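PDB 3FBU: acetyltransferase, GNAT family from Bacillus anthracis str. Sterne, which probably transfers the acetyl group of acetyl-coenzyme A to a substrate amine or other acceptor, and is bound here to coenzyme A. Local coordinates for residues A56-N67 with G71-H82. Residues are numbered along the deposited sequence; the frame is centred on the assembly and turned at random.
Sequences AKNFPVILIGEN and GHIVFHKYFGEH
The ring of Phe59 turns its edge to the backbone of the facing strand: CE2 lies 3.5 Å from Phe75 O, which sits in the plane of the ring, and 4.1 Å from Phe75 CB. A chi1 of -52° puts CG beside the backbone N, and the ring runs back toward Lys57, its edge passing Ile73 O on the way to Phe75 O. One water gives hydrogen bonds to both Phe75 O and Ala56 O, bridging the strands where the backbone ladder ends. The ladder is antiparallel, with Phe59 and Ile73 a hydrogen-bonded pair joined by two bonds, and Phe75 N to Lys57 O (2.9 Å) and Val61 N to Gly71 O (2.8 Å) beyond them. Beside Phe59, Val61 CG2 packs on Ile73 CG1 at 3.7 Å. Across the sheet, Asn58 lies alongside Val74 and His72, its OD1 3.3 Å from Val74 CG2 and its amide 74° from the imidazole plane. A water bonded to His72 NE2 reaches Asn58 OD1 weakly, while Asn58 ND2 donates to Asn51 OD1 and Tyr24 pairs with His72 ND1. This beta hairpin lies in the central GNAT sheet, between strands 8-10 and 83-90; helix 99-114 packs on Val61, Ile73 and Phe75.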
loop_
_atom_site.group_PDB
_atom_site.type_symbol
_atom_site.label_atom_id
_atom_site.label_comp_id
_atom_site.label_asym_id
_atom_site.label_seq_id
_atom_site.Cartn_x
_atom_site.Cartn_y
_atom_site.Cartn_z
ATOM N N ALA A 56 -13.461 -27.409 8.961
ATOM C CA ALA A 56 -13.112 -25.990 8.966
ATOM C C ALA A 56 -11.629 -25.770 8.596
ATOM O O ALA A 56 -10.745 -26.324 9.254
ATOM C CB ALA A 56 -13.420 -25.375 10.325
ATOM N N LYS A 57 -11.383 -24.950 7.571
ATOM C CA LYS A 57 -10.031 -24.490 7.213
ATOM C C LYS A 57 -9.874 -22.961 7.159
ATOM O O LYS A 57 -8.806 -22.446 6.803
ATOM C CB LYS A 57 -9.643 -25.081 5.882
ATOM C CG LYS A 57 -9.626 -26.611 5.907
ATOM C CD LYS A 57 -9.268 -27.170 4.567
ATOM C CE LYS A 57 -9.155 -28.685 4.617
ATOM N NZ LYS A 57 -10.128 -29.339 5.573
ATOM N N ASN A 58 -10.959 -22.254 7.456
ATOM C CA ASN A 58 -11.026 -20.813 7.405
ATOM C C ASN A 58 -11.825 -20.378 8.633
ATOM O O ASN A 58 -12.812 -21.047 9.004
ATOM C CB ASN A 58 -11.673 -20.328 6.086
ATOM C CG ASN A 58 -10.858 -20.697 4.858
ATOM O OD1 ASN A 58 -10.051 -19.903 4.392
ATOM N ND2 ASN A 58 -11.056 -21.927 4.328
ATOM N N PHE A 59 -11.390 -19.283 9.266
ATOM C CA PHE A 59 -11.915 -18.884 10.570
ATOM C C PHE A 59 -12.083 -17.380 10.650
ATOM O O PHE A 59 -11.126 -16.649 10.474
ATOM C CB PHE A 59 -10.978 -19.373 11.684
ATOM C CG PHE A 59 -10.650 -20.845 11.592
ATOM C CD1 PHE A 59 -11.443 -21.785 12.240
ATOM C CD2 PHE A 59 -9.575 -21.286 10.841
ATOM C CE1 PHE A 59 -11.152 -23.127 12.156
ATOM C CE2 PHE A 59 -9.284 -22.633 10.738
ATOM C CZ PHE A 59 -10.067 -23.556 11.399
ATOM N N PRO A 60 -13.321 -16.903 10.914
ATOM C CA PRO A 60 -13.550 -15.471 10.968
ATOM C C PRO A 60 -12.830 -14.809 12.126
ATOM O O PRO A 60 -12.654 -15.431 13.175
ATOM C CB PRO A 60 -15.085 -15.362 11.144
ATOM C CG PRO A 60 -15.478 -16.661 11.727
ATOM C CD PRO A 60 -14.569 -17.659 11.132
ATOM N N VAL A 61 -12.470 -13.549 11.907
ATOM C CA VAL A 61 -11.782 -12.708 12.845
ATOM C C VAL A 61 -12.813 -11.629 13.237
ATOM O O VAL A 61 -13.327 -10.893 12.387
ATOM C CB VAL A 61 -10.517 -12.078 12.215
ATOM C CG1 VAL A 61 -9.846 -11.122 13.201
ATOM C CG2 VAL A 61 -9.513 -13.167 11.763
ATOM N N ILE A 62 -13.110 -11.573 14.529
ATOM C CA ILE A 62 -14.173 -10.730 15.060
ATOM C C ILE A 62 -13.554 -9.687 15.991
ATOM O O ILE A 62 -12.823 -10.042 16.903
ATOM C CB ILE A 62 -15.190 -11.558 15.869
ATOM C CG1 ILE A 62 -15.729 -12.732 15.062
ATOM C CG2 ILE A 62 -16.344 -10.685 16.334
ATOM C CD1 ILE A 62 -16.533 -12.316 13.877
ATOM N N LEU A 63 -13.839 -8.412 15.728
ATOM C CA LEU A 63 -13.433 -7.306 16.609
ATOM C C LEU A 63 -14.202 -7.410 17.918
ATOM O O LEU A 63 -15.430 -7.413 17.910
ATOM C CB LEU A 63 -13.702 -5.954 15.938
ATOM C CG LEU A 63 -12.456 -5.261 15.408
ATOM C CD1 LEU A 63 -12.740 -4.248 14.284
ATOM C CD2 LEU A 63 -11.764 -4.575 16.609
ATOM N N ILE A 64 -13.474 -7.526 19.026
ATOM C CA ILE A 64 -14.082 -7.608 20.349
ATOM C C ILE A 64 -14.737 -6.265 20.724
ATOM O O ILE A 64 -14.152 -5.193 20.565
ATOM C CB ILE A 64 -13.050 -7.978 21.439
ATOM C CG1 ILE A 64 -12.490 -9.390 21.223
ATOM C CG2 ILE A 64 -13.714 -7.921 22.827
ATOM C CD1 ILE A 64 -11.197 -9.671 21.980
ATOM N N GLY A 65 -15.963 -6.329 21.216
ATOM C CA GLY A 65 -16.653 -5.119 21.658
ATOM C C GLY A 65 -17.513 -4.532 20.561
ATOM O O GLY A 65 -18.732 -4.471 20.700
ATOM N N GLU A 66 -16.880 -4.101 19.458
ATOM C CA GLU A 66 -17.640 -3.707 18.267
ATOM C C GLU A 66 -18.401 -4.888 17.677
ATOM O O GLU A 66 -19.393 -4.694 16.987
ATOM C CB GLU A 66 -16.733 -3.114 17.196
ATOM C CG GLU A 66 -16.096 -1.777 17.560
ATOM C CD GLU A 66 -15.149 -1.278 16.481
ATOM O OE1 GLU A 66 -14.837 -2.053 15.537
ATOM O OE2 GLU A 66 -14.727 -0.096 16.572
ATOM N N ASN A 67 -17.932 -6.115 17.942
ATOM C CA ASN A 67 -18.541 -7.335 17.417
ATOM C C ASN A 67 -18.755 -7.301 15.887
ATOM O O ASN A 67 -19.858 -7.567 15.385
ATOM C CB ASN A 67 -19.854 -7.624 18.141
ATOM C CG ASN A 67 -20.337 -9.028 17.905
ATOM O OD1 ASN A 67 -19.551 -9.917 17.554
ATOM N ND2 ASN A 67 -21.637 -9.248 18.092
ATOM N N GLY A 71 -12.578 -10.013 8.810
ATOM C CA GLY A 71 -11.840 -10.851 7.868
ATOM C C GLY A 71 -11.827 -12.289 8.317
ATOM O O GLY A 71 -12.564 -12.685 9.219
ATOM N N HIS A 72 -11.028 -13.098 7.634
ATOM C CA HIS A 72 -10.814 -14.458 8.074
ATOM C C HIS A 72 -9.350 -14.904 7.931
ATOM O O HIS A 72 -8.568 -14.376 7.117
ATOM C CB HIS A 72 -11.798 -15.435 7.391
ATOM C CG HIS A 72 -11.551 -15.671 5.926
ATOM N ND1 HIS A 72 -12.214 -14.968 4.938
ATOM C CD2 HIS A 72 -10.742 -16.555 5.278
ATOM C CE1 HIS A 72 -11.812 -15.387 3.752
ATOM N NE2 HIS A 72 -10.915 -16.343 3.923
ATOM N N ILE A 73 -8.997 -15.839 8.800
ATOM C CA ILE A 73 -7.713 -16.525 8.769
ATOM C C ILE A 73 -7.889 -17.885 8.098
ATOM O O ILE A 73 -8.833 -18.650 8.409
ATOM C CB ILE A 73 -7.156 -16.715 10.213
ATOM C CG1 ILE A 73 -6.655 -15.375 10.794
ATOM C CG2 ILE A 73 -6.070 -17.804 10.240
ATOM C CD1 ILE A 73 -5.378 -14.797 10.164
ATOM N N VAL A 74 -6.967 -18.166 7.182
ATOM C CA VAL A 74 -6.835 -19.461 6.545
ATOM C C VAL A 74 -5.837 -20.263 7.386
ATOM O O VAL A 74 -4.741 -19.791 7.654
ATOM C CB VAL A 74 -6.343 -19.317 5.099
ATOM C CG1 VAL A 74 -6.357 -20.647 4.386
ATOM C CG2 VAL A 74 -7.195 -18.291 4.308
ATOM N N PHE A 75 -6.234 -21.455 7.828
ATOM C CA PHE A 75 -5.325 -22.303 8.636
ATOM C C PHE A 75 -5.691 -23.785 8.488
ATOM O O PHE A 75 -6.744 -24.203 8.932
ATOM C CB PHE A 75 -5.337 -21.847 10.091
ATOM C CG PHE A 75 -4.203 -22.385 10.920
ATOM C CD1 PHE A 75 -2.885 -22.142 10.574
ATOM C CD2 PHE A 75 -4.465 -23.128 12.049
ATOM C CE1 PHE A 75 -1.844 -22.604 11.353
ATOM C CE2 PHE A 75 -3.409 -23.596 12.837
ATOM C CZ PHE A 75 -2.108 -23.338 12.466
ATOM N N HIS A 76 -4.817 -24.561 7.844
ATOM C CA HIS A 76 -5.099 -25.965 7.538
ATOM C C HIS A 76 -3.837 -26.791 7.339
ATOM O O HIS A 76 -2.768 -26.266 7.064
ATOM C CB HIS A 76 -5.990 -26.100 6.288
ATOM C CG HIS A 76 -5.435 -25.477 5.045
ATOM N ND1 HIS A 76 -4.484 -26.084 4.253
ATOM C CD2 HIS A 76 -5.703 -24.283 4.460
ATOM C CE1 HIS A 76 -4.209 -25.304 3.221
ATOM N NE2 HIS A 76 -4.924 -24.198 3.333
ATOM N N LYS A 77 -3.994 -28.102 7.447
ATOM C CA LYS A 77 -2.903 -29.034 7.164
ATOM C C LYS A 77 -2.287 -28.817 5.786
ATOM O O LYS A 77 -2.992 -28.568 4.807
ATOM C CB LYS A 77 -3.402 -30.487 7.298
ATOM C CG LYS A 77 -3.895 -30.808 8.685
ATOM C CD LYS A 77 -4.339 -32.281 8.816
ATOM C CE LYS A 77 -4.886 -32.551 10.219
ATOM N NZ LYS A 77 -4.014 -32.029 11.358
ATOM N N TYR A 78 -0.953 -28.896 5.745
ATOM C CA TYR A 78 -0.157 -28.682 4.549
ATOM C C TYR A 78 0.688 -29.899 4.234
ATOM O O TYR A 78 0.644 -30.379 3.131
ATOM C CB TYR A 78 0.718 -27.455 4.720
ATOM C CG TYR A 78 1.591 -27.156 3.543
ATOM C CD1 TYR A 78 1.058 -26.570 2.409
ATOM C CD2 TYR A 78 2.935 -27.454 3.559
ATOM C CE1 TYR A 78 1.839 -26.280 1.325
ATOM C CE2 TYR A 78 3.733 -27.192 2.459
ATOM C CZ TYR A 78 3.176 -26.591 1.358
ATOM O OH TYR A 78 3.949 -26.306 0.265
ATOM N N PHE A 79 1.457 -30.381 5.204
ATOM C CA PHE A 79 2.286 -31.579 5.028
ATOM C C PHE A 79 2.102 -32.434 6.268
ATOM O O PHE A 79 2.550 -32.056 7.367
ATOM C CB PHE A 79 3.740 -31.140 4.806
ATOM C CG PHE A 79 4.727 -32.259 4.602
ATOM C CD1 PHE A 79 4.358 -33.491 4.095
ATOM C CD2 PHE A 79 6.077 -32.023 4.850
ATOM C CE1 PHE A 79 5.325 -34.483 3.884
ATOM C CE2 PHE A 79 7.030 -33.022 4.655
ATOM C CZ PHE A 79 6.653 -34.237 4.186
ATOM N N GLY A 80 1.396 -33.552 6.092
ATOM C CA GLY A 80 0.976 -34.409 7.204
ATOM C C GLY A 80 0.160 -33.591 8.177
ATOM O O GLY A 80 -0.509 -32.638 7.779
ATOM N N GLU A 81 0.249 -33.954 9.445
ATOM C CA GLU A 81 -0.419 -33.233 10.527
ATOM C C GLU A 81 0.565 -32.295 11.256
ATOM O O GLU A 81 0.187 -31.560 12.175
ATOM C CB GLU A 81 -1.075 -34.242 11.505
ATOM C CG GLU A 81 -2.026 -35.273 10.829
ATOM C CD GLU A 81 -2.840 -36.093 11.850
ATOM O OE1 GLU A 81 -2.568 -35.966 13.077
ATOM O OE2 GLU A 81 -3.740 -36.871 11.425
ATOM N N HIS A 82 1.832 -32.286 10.853
ATOM C CA HIS A 82 2.838 -31.568 11.635
ATOM C C HIS A 82 3.131 -30.171 11.071
ATOM O O HIS A 82 3.751 -29.365 11.734
ATOM C CB HIS A 82 4.136 -32.344 11.689
ATOM C CG HIS A 82 4.609 -32.804 10.347
ATOM N ND1 HIS A 82 5.164 -31.951 9.419
ATOM C CD2 HIS A 82 4.570 -34.028 9.761
ATOM C CE1 HIS A 82 5.489 -32.637 8.337
ATOM N NE2 HIS A 82 5.136 -33.902 8.516
HETATM O O HOH W 1 -7.999 -26.394 9.611
HETATM O O HOH W 2 -9.697 -17.803 1.789
#